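Local coordinates for glucose-binding protein (Thermus thermophilus HB27, PDB 2B3F) that binds glucose and galactose, held here with beta-D-galactopyranose, and probably delivers sugar to a binding-protein-dependent transport system, at residues 163-166 with 167-170; 139-142 with 143-146; 183-186 with 187-190. All blocks are in the same frame, centred on the assembly; numbering follows the deposited sequence.

The three contacts follow one another along the chain. Interaction 2 starts helix 142-154. Interaction 1 starts helix 166-190, and interaction 3 lies near the far end of that same helix. Their centres are about 20 to 22 Å apart and none touches another; interactions 1 and 3 come nearest, with about 7 Å between closest atoms. The bound galactose sorts them. The W167 side chain of interaction 1 is about 4 Å from the sugar at the nearest atoms, while that of W186 in interaction 3 is about 14 Å from it at the nearest atoms. Interaction 2 is away from the sugar site, although W142 also packs on helix 166-190.

Interaction 1: residues 163-166 with 167-170; sequences LGEN and WTQQ
T168 folds its hydroxyl back onto the turn that leads into helix 166-190. T168 OG1 donates to E165 O at 2.8 Å, in the carbonyl plane and on a lone pair. The same carbonyl, E165 O, takes T168 N at 2.7 Å, tilted 35° from that plane, so one residue grips E165 O twice. OG1 also accepts from G164 N. The T168 chi1 of 76° sets OG1 between backbone N and carbonyl carbon, where it can serve both partners.

Two glutamines add bonds. Q169 NE2 reaches back to G164 O at 3.0 Å; G164 O lies in the Q169 amide plane, and NE2 lies in the plane of the G164 carbonyl. Q170 NE2 donates to N166 OD1 at 2.8 Å, with the two amides turned 75° to each other. N166 ND2 is bound to G361 O, so both the oxygen and the nitrogen of this amide are held.

E165 is the N-cap residue of the helix, and its carboxylate works through water. One water donates to OE1 and accepts from W167 N, a first-turn amide. A second water donates its proton to E165 OE2, its oxygen 2.6 Å away, and accepts from W167 NE1, tying the acid to the indole at the ring edge.

Apolar contacts are fewer. T168 CG2 sits over one face of the W167 ring, 3.6 Å above its plane. W167 also touches A42, a galactose-binding residue, so the helix start backs the sugar pocket. L163 CD2 lies against Q169 CG at 3.9 Å.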
# COMPACT_ATOMS: atom_id res chain seq x y z
N LEU A 163 -13.52 -9.11 3.12
CA LEU A 163 -12.12 -9.50 3.16
C LEU A 163 -11.79 -10.38 1.94
O LEU A 163 -12.68 -11.07 1.43
CB LEU A 163 -11.84 -10.22 4.47
CG LEU A 163 -10.42 -10.58 4.86
CD1 LEU A 163 -9.56 -9.34 4.96
CD2 LEU A 163 -10.47 -11.32 6.17
N GLY A 164 -10.55 -10.32 1.47
CA GLY A 164 -10.10 -11.11 0.33
C GLY A 164 -8.92 -12.02 0.64
O GLY A 164 -8.72 -12.48 1.78
N GLU A 165 -8.10 -12.23 -0.39
CA GLU A 165 -6.97 -13.13 -0.37
C GLU A 165 -5.91 -12.78 0.70
O GLU A 165 -5.94 -11.72 1.34
CB GLU A 165 -6.33 -13.19 -1.76
CG GLU A 165 -5.69 -11.86 -2.23
CD GLU A 165 -4.98 -11.99 -3.55
OE1 GLU A 165 -4.11 -12.90 -3.67
OE2 GLU A 165 -5.27 -11.19 -4.47
N ASN A 166 -4.97 -13.71 0.87
CA ASN A 166 -3.98 -13.64 1.93
C ASN A 166 -3.41 -12.25 2.18
O ASN A 166 -3.44 -11.77 3.31
CB ASN A 166 -2.86 -14.64 1.65
CG ASN A 166 -1.75 -14.60 2.69
OD1 ASN A 166 -0.86 -13.76 2.59
ND2 ASN A 166 -1.74 -15.57 3.61
N TRP A 167 -2.91 -11.59 1.14
CA TRP A 167 -2.28 -10.27 1.40
C TRP A 167 -3.26 -9.28 2.02
O TRP A 167 -2.86 -8.43 2.82
CB TRP A 167 -1.56 -9.69 0.18
CG TRP A 167 -2.41 -9.09 -0.83
CD1 TRP A 167 -2.83 -9.65 -1.99
CD2 TRP A 167 -2.94 -7.75 -0.82
NE1 TRP A 167 -3.61 -8.78 -2.70
CE2 TRP A 167 -3.68 -7.59 -2.01
CE3 TRP A 167 -2.86 -6.69 0.08
CZ2 TRP A 167 -4.33 -6.40 -2.33
CZ3 TRP A 167 -3.51 -5.51 -0.23
CH2 TRP A 167 -4.24 -5.37 -1.42
N THR A 168 -4.55 -9.38 1.68
CA THR A 168 -5.55 -8.44 2.23
C THR A 168 -5.83 -8.72 3.71
O THR A 168 -6.27 -7.86 4.46
CB THR A 168 -6.90 -8.43 1.45
OG1 THR A 168 -7.66 -9.60 1.77
CG2 THR A 168 -6.68 -8.33 -0.02
N GLN A 169 -5.58 -9.97 4.12
CA GLN A 169 -5.68 -10.35 5.52
C GLN A 169 -4.51 -9.76 6.30
O GLN A 169 -4.68 -9.25 7.39
CB GLN A 169 -5.74 -11.86 5.66
CG GLN A 169 -6.91 -12.49 4.93
CD GLN A 169 -6.68 -13.97 4.61
OE1 GLN A 169 -5.84 -14.64 5.23
NE2 GLN A 169 -7.40 -14.47 3.59
N GLN A 170 -3.32 -9.80 5.71
CA GLN A 170 -2.15 -9.11 6.26
C GLN A 170 -2.43 -7.62 6.36
O GLN A 170 -2.08 -6.98 7.35
CB GLN A 170 -0.94 -9.33 5.40
CG GLN A 170 -0.46 -10.80 5.22
CD GLN A 170 0.80 -10.84 4.38
OE1 GLN A 170 1.73 -10.08 4.62
NE2 GLN A 170 0.83 -11.71 3.38
O HOH W 1 -5.99 -8.67 -4.86
O HOH W 2 -2.43 -12.98 -1.36

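Interaction 2: residues 139-142 with 143-146; sequences PRTW and DKFL. Unlike the reference sequence in segment 143-146: K144 (reference Glu).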
# COMPACT_ATOMS: atom_id res chain seq x y z
N PRO A 139 -17.73 2.54 13.07
CA PRO A 139 -17.00 2.36 14.34
C PRO A 139 -15.64 3.05 14.43
O PRO A 139 -14.84 2.99 13.49
CB PRO A 139 -16.85 0.84 14.46
CG PRO A 139 -17.05 0.32 13.09
CD PRO A 139 -17.82 1.29 12.30
N ARG A 140 -15.37 3.68 15.58
CA ARG A 140 -14.14 4.43 15.79
C ARG A 140 -13.08 3.65 16.59
O ARG A 140 -11.93 4.10 16.69
CB ARG A 140 -14.45 5.80 16.44
CG ARG A 140 -14.70 5.79 17.96
CD ARG A 140 -14.97 7.21 18.53
NE ARG A 140 -16.04 7.92 17.80
CZ ARG A 140 -17.36 7.82 18.05
NH1 ARG A 140 -17.81 7.03 19.03
NH2 ARG A 140 -18.23 8.51 17.31
N THR A 141 -13.47 2.50 17.15
CA THR A 141 -12.54 1.62 17.87
C THR A 141 -12.84 0.18 17.52
O THR A 141 -13.92 -0.11 17.02
CB THR A 141 -12.70 1.73 19.40
OG1 THR A 141 -14.01 1.29 19.76
CG2 THR A 141 -12.46 3.15 19.88
N TRP A 142 -11.91 -0.73 17.79
CA TRP A 142 -12.16 -2.15 17.50
C TRP A 142 -13.27 -2.77 18.37
O TRP A 142 -14.02 -3.62 17.89
CB TRP A 142 -10.87 -3.00 17.52
CG TRP A 142 -10.02 -2.70 16.31
CD1 TRP A 142 -8.78 -2.13 16.30
CD2 TRP A 142 -10.39 -2.91 14.94
NE1 TRP A 142 -8.34 -2.00 15.00
CE2 TRP A 142 -9.31 -2.46 14.14
CE3 TRP A 142 -11.51 -3.45 14.30
CZ2 TRP A 142 -9.33 -2.54 12.74
CZ3 TRP A 142 -11.53 -3.51 12.91
CH2 TRP A 142 -10.45 -3.05 12.15
N ASP A 143 -13.40 -2.30 19.61
CA ASP A 143 -14.52 -2.76 20.46
C ASP A 143 -15.86 -2.37 19.88
O ASP A 143 -16.76 -3.20 19.78
CB ASP A 143 -14.38 -2.25 21.91
CG ASP A 143 -13.35 -3.04 22.70
OD1 ASP A 143 -13.00 -4.17 22.32
OD2 ASP A 143 -12.85 -2.52 23.72
N LYS A 144 -15.99 -1.12 19.45
CA LYS A 144 -17.23 -0.67 18.80
C LYS A 144 -17.47 -1.35 17.44
O LYS A 144 -18.60 -1.61 17.05
CB LYS A 144 -17.25 0.86 18.67
CG LYS A 144 -17.20 1.60 20.02
CD LYS A 144 -17.09 3.12 19.85
CE LYS A 144 -16.96 3.83 21.19
NZ LYS A 144 -17.82 5.05 21.28
N PHE A 145 -16.39 -1.62 16.70
CA PHE A 145 -16.49 -2.39 15.46
C PHE A 145 -17.10 -3.77 15.71
O PHE A 145 -18.00 -4.20 15.01
CB PHE A 145 -15.10 -2.52 14.81
CG PHE A 145 -15.07 -3.38 13.58
CD1 PHE A 145 -15.27 -2.84 12.32
CD2 PHE A 145 -14.83 -4.74 13.69
CE1 PHE A 145 -15.25 -3.65 11.19
CE2 PHE A 145 -14.81 -5.56 12.58
CZ PHE A 145 -15.03 -5.01 11.32
N LEU A 146 -16.57 -4.47 16.70
CA LEU A 146 -17.03 -5.82 16.99
C LEU A 146 -18.49 -5.83 17.46
O LEU A 146 -19.25 -6.70 17.06
CB LEU A 146 -16.13 -6.47 18.03
CG LEU A 146 -14.70 -6.77 17.56
CD1 LEU A 146 -13.85 -7.14 18.76
CD2 LEU A 146 -14.68 -7.86 16.51
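W142 drives the edge of its six-membered ring onto the face of F145. W142 CZ3 sits over the centre of the F145 ring, 3.5 Å above its plane. The neighbouring CE3 also reaches F145 CG and CD2. The planes are 75° apart and the centroids 4.9 Å, an edge-to-face (T-shaped) pair. The two side chains run side by side and point the same way. F145 has CG anti to its own nitrogen (chi1 175°), which brings the ring beneath the indole edge.

P139 meets F145 elsewhere, at the rim of the phenyl ring. P139 CG is 3.7 Å from F145 CD1, close to the ring plane. P139 CB lies against the F145 backbone, 3.4 Å from F145 N. F145 is thus held over a face by one residue and at an edge by another.

T141 is the N-cap of helix 142-154. T141 OG1 accepts from K144 N at 3.1 Å, a nearly straight bond of 165°. This side-chain oxygen satisfies an amide of the first turn. T141 OG1 also lies 3.2 Å from K144 CG, so the lysine chain starts out across the cap. Its far end comes beside R140: K144 NZ lies 3.0 Å from R140 NH1, in the guanidinium plane. These like charges lie at an exposed edge and probably repel each other. Backbone bonds F145 N to T141 O and L146 N to W142 O continue the turn.

Around this helix start, W142 packs on V207 and V211 of helix 199-212 and on V176 and A179 of helix 166-190. F145 also reaches V211, and the R140 backbone bonds to G268 in the loop after strand 262-265.

Interaction 3: residues 183-186 with 187-190; sequences PDDW and NNLW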
# COMPACT_ATOMS: atom_id res chain seq x y z
N PRO A 183 1.33 4.09 17.48
CA PRO A 183 2.40 4.31 16.50
C PRO A 183 3.82 4.04 16.99
O PRO A 183 4.67 3.54 16.23
CB PRO A 183 2.21 5.78 16.09
CG PRO A 183 1.40 6.39 17.17
CD PRO A 183 0.56 5.31 17.76
N ASP A 184 4.10 4.34 18.26
CA ASP A 184 5.45 4.17 18.76
C ASP A 184 5.84 2.70 18.84
O ASP A 184 6.91 2.32 18.38
CB ASP A 184 5.61 4.84 20.12
CG ASP A 184 5.64 6.36 20.03
OD1 ASP A 184 6.17 6.91 19.04
OD2 ASP A 184 5.13 7.00 20.97
N ASP A 185 4.97 1.88 19.44
CA ASP A 185 5.28 0.45 19.56
C ASP A 185 5.15 -0.27 18.21
O ASP A 185 5.88 -1.23 17.98
CB ASP A 185 4.43 -0.24 20.64
CG ASP A 185 5.11 -0.24 22.00
OD1 ASP A 185 6.32 0.03 22.10
OD2 ASP A 185 4.40 -0.53 22.98
N TRP A 186 4.26 0.20 17.34
CA TRP A 186 4.30 -0.25 15.92
C TRP A 186 5.71 -0.06 15.36
O TRP A 186 6.32 -1.00 14.84
CB TRP A 186 3.24 0.46 15.06
CG TRP A 186 3.41 0.22 13.59
CD1 TRP A 186 3.94 1.07 12.67
CD2 TRP A 186 3.05 -0.97 12.87
NE1 TRP A 186 3.96 0.49 11.43
CE2 TRP A 186 3.40 -0.76 11.52
CE3 TRP A 186 2.48 -2.19 13.25
CZ2 TRP A 186 3.20 -1.74 10.53
CZ3 TRP A 186 2.26 -3.16 12.26
CH2 TRP A 186 2.62 -2.92 10.92
N ASN A 187 6.26 1.15 15.48
CA ASN A 187 7.62 1.42 14.99
C ASN A 187 8.67 0.55 15.66
O ASN A 187 9.68 0.16 15.03
CB ASN A 187 8.00 2.90 15.16
CG ASN A 187 7.20 3.84 14.23
OD1 ASN A 187 6.49 3.39 13.33
ND2 ASN A 187 7.31 5.15 14.46
N ASN A 188 8.42 0.21 16.92
CA ASN A 188 9.37 -0.60 17.68
C ASN A 188 9.45 -2.06 17.22
O ASN A 188 10.45 -2.72 17.49
CB ASN A 188 9.07 -0.52 19.17
CG ASN A 188 9.47 0.83 19.77
OD1 ASN A 188 10.34 1.53 19.23
ND2 ASN A 188 8.83 1.21 20.87
N LEU A 189 8.44 -2.54 16.50
CA LEU A 189 8.55 -3.88 15.91
C LEU A 189 9.67 -3.91 14.88
O LEU A 189 10.39 -4.91 14.78
CB LEU A 189 7.24 -4.32 15.25
CG LEU A 189 6.04 -4.54 16.14
CD1 LEU A 189 4.77 -4.74 15.29
CD2 LEU A 189 6.26 -5.74 17.07
N TRP A 190 9.81 -2.82 14.13
CA TRP A 190 10.60 -2.84 12.89
C TRP A 190 12.07 -2.46 13.12
O TRP A 190 12.91 -2.76 12.28
CB TRP A 190 9.90 -1.97 11.83
CG TRP A 190 8.49 -2.40 11.77
CD1 TRP A 190 7.40 -1.68 12.11
CD2 TRP A 190 8.02 -3.71 11.43
NE1 TRP A 190 6.27 -2.44 11.98
CE2 TRP A 190 6.62 -3.70 11.58
CE3 TRP A 190 8.64 -4.89 11.01
CZ2 TRP A 190 5.84 -4.83 11.35
CZ3 TRP A 190 7.87 -6.00 10.76
CH2 TRP A 190 6.48 -5.96 10.93
O HOH W 3 9.35 4.12 18.48
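W186 lays one face of its indole beneath the edge of W190. From CB, beside the N187 backbone, the chain leaves with CG anti to the backbone nitrogen (chi1 170°). This turns the ring along the helix side that W190 shares. W186 CD2 then meets W190 NE1 at 3.6 Å, and W186 CE2 is nearer still to W190 NE1 at 3.4 Å. W186 CE3 instead faces L189 CD1 at 4.0 Å. Farther out, W186 CH2 touches W190 CZ2 at 3.8 Å. The pair is edge-to-face, with planes 68° apart and W190 NE1 above the centre of the W186 ring. The W186 NE1 proton goes elsewhere, to G344 O at the end of strand 341-344.

These residues are four apart, on successive turns of helix 166-190. W190 also makes edge-to-face pairs with F196 and F356. W186 reaches back to A177 and L178 of its own helix. With an alanine in place of W186, the W190 edge would probably lose its ring face and G344 O its indole donor.

A polar pair lies on another side of the helix. N188 ND2 donates to D185 OD1 at 3.0 Å, on the anti lone pair, and the oxygen lies in the amide plane. The other oxygen, D185 OD2, forms a salt bridge with K200, so both carboxylate oxygens are held. A water donates to both N188 OD1 and D184 O. D184 O also takes N188 N, while D184 OD1 pairs with R341.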